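Local coordinates for protein intracellular exo-alpha-(1->5)-L-arabinofuranosidase (Bifidobacterium longum, PDB 2Y2W) that hydrolyses terminal non-reducing alpha-L-arabinofuranosyl bonds in arabinans and arabinoxylan during breakdown of the plant cell wall, at residues V68-R73 with G113-N118. Numbering follows the deposited sequence.
Sequences VEHLGR and GNFVSN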
# COMPACT_ATOMS: atom_id res chain seq x y z
N VAL D 68 -11.45 18.05 18.76
CA VAL D 68 -10.31 17.91 19.67
C VAL D 68 -9.21 17.10 18.99
O VAL D 68 -9.40 15.92 18.65
CB VAL D 68 -10.73 17.28 21.03
CG1 VAL D 68 -9.51 16.90 21.85
CG2 VAL D 68 -11.60 18.23 21.82
N GLU D 69 -8.06 17.74 18.79
CA GLU D 69 -6.90 17.10 18.19
C GLU D 69 -5.78 17.02 19.22
O GLU D 69 -5.66 17.90 20.08
CB GLU D 69 -6.44 17.87 16.95
CG GLU D 69 -5.34 17.16 16.13
CD GLU D 69 -4.90 17.94 14.89
OE1 GLU D 69 -5.58 18.93 14.52
OE2 GLU D 69 -3.89 17.55 14.28
N HIS D 70 -4.97 15.97 19.13
CA HIS D 70 -3.72 15.90 19.88
C HIS D 70 -2.75 16.91 19.29
O HIS D 70 -1.76 16.56 18.64
CB HIS D 70 -3.14 14.49 19.85
CG HIS D 70 -3.86 13.52 20.72
ND1 HIS D 70 -3.24 12.83 21.74
CD2 HIS D 70 -5.15 13.10 20.73
CE1 HIS D 70 -4.11 12.04 22.34
NE2 HIS D 70 -5.28 12.19 21.75
N LEU D 71 -3.06 18.19 19.52
CA LEU D 71 -2.30 19.31 19.02
C LEU D 71 -2.09 20.26 20.18
O LEU D 71 -3.03 20.55 20.93
CB LEU D 71 -3.09 20.02 17.91
CG LEU D 71 -2.49 21.08 16.98
CD1 LEU D 71 -3.55 21.49 15.98
CD2 LEU D 71 -1.97 22.31 17.71
N GLY D 72 -0.86 20.74 20.34
CA GLY D 72 -0.52 21.72 21.36
C GLY D 72 -1.07 21.35 22.71
O GLY D 72 -0.65 20.35 23.30
N ARG D 73 -2.02 22.14 23.20
CA ARG D 73 -2.59 21.95 24.54
C ARG D 73 -4.11 21.76 24.53
O ARG D 73 -4.79 22.04 25.52
CB ARG D 73 -2.19 23.11 25.46
CG ARG D 73 -0.71 23.15 25.80
CD ARG D 73 -0.32 24.36 26.65
NE ARG D 73 -0.91 24.34 27.98
CZ ARG D 73 -1.77 25.25 28.45
NH1 ARG D 73 -2.14 26.28 27.71
NH2 ARG D 73 -2.25 25.12 29.69
N GLY D 113 -7.66 15.58 12.00
CA GLY D 113 -6.49 16.42 12.22
C GLY D 113 -5.21 15.78 11.73
O GLY D 113 -5.11 14.55 11.69
N ASN D 114 -4.23 16.61 11.38
CA ASN D 114 -2.93 16.15 10.90
C ASN D 114 -2.29 15.08 11.77
O ASN D 114 -1.58 14.20 11.26
CB ASN D 114 -1.97 17.33 10.75
CG ASN D 114 -2.46 18.38 9.78
OD1 ASN D 114 -3.46 18.18 9.09
ND2 ASN D 114 -1.77 19.51 9.72
N PHE D 115 -2.55 15.16 13.07
CA PHE D 115 -2.05 14.20 14.05
C PHE D 115 -2.33 12.75 13.67
O PHE D 115 -1.44 11.90 13.78
CB PHE D 115 -2.64 14.52 15.44
CG PHE D 115 -2.36 13.48 16.49
CD1 PHE D 115 -1.13 13.41 17.12
CD2 PHE D 115 -3.34 12.55 16.84
CE1 PHE D 115 -0.87 12.44 18.09
CE2 PHE D 115 -3.09 11.58 17.81
CZ PHE D 115 -1.85 11.52 18.43
N VAL D 116 -3.55 12.48 13.22
CA VAL D 116 -4.04 11.11 12.98
C VAL D 116 -3.31 10.37 11.85
O VAL D 116 -3.26 9.13 11.86
CB VAL D 116 -5.59 11.07 12.78
CG1 VAL D 116 -5.98 11.55 11.38
CG2 VAL D 116 -6.15 9.69 13.05
N SER D 117 -2.74 11.12 10.91
CA SER D 117 -2.06 10.54 9.74
C SER D 117 -0.80 9.73 10.06
O SER D 117 -0.34 8.95 9.22
CB SER D 117 -1.75 11.63 8.71
OG SER D 117 -2.94 12.09 8.11
N ASN D 118 -0.25 9.91 11.26
CA ASN D 118 0.86 9.07 11.72
C ASN D 118 0.63 8.57 13.15
O ASN D 118 1.53 8.58 13.99
CB ASN D 118 2.21 9.80 11.57
CG ASN D 118 2.44 10.86 12.63
OD1 ASN D 118 3.44 10.82 13.35
ND2 ASN D 118 1.53 11.82 12.73
O HOH W 1 -4.60 19.54 12.15
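With CG anti to the backbone N (chi1 -172°) and the chain extended beyond it, E69 reaches its carboxylate to the turn at G113-F115, while F115, likewise anti at chi1 (171°), lays its ring flat against H70. E69 OE2 accepts a nearly straight hydrogen bond from F115 N (3.0 Å), met on its anti side and somewhat out of the carboxylate plane, and a second from W139 NE1. OE1 accepts one from a water that in turn accepts from N114 N; glutamate, long and with two acceptors, thus serves successive amides, F115 directly and N114 through the water. G113 suits its place because a side chain there would run into E69 CD. Phenylalanine offers H70 a flat face: H70 CB sits over the ring centre, 3.3 Å from the centroid, and the imidazole forms an offset stack with the same ring, planes 10° apart; Y110 and E143 bind its two nitrogens and fix its rotation. Were F115 an alanine, H70 would probably lose this flat partner and face a gap. By similarity, E69 and N114 bind arabinofuranose, consistent with the catalytic mouth of the (beta/alpha)8 barrel, where the loop between strand 65-67 and helix 75-79 meets the loop following neighbouring parallel strand 107-110.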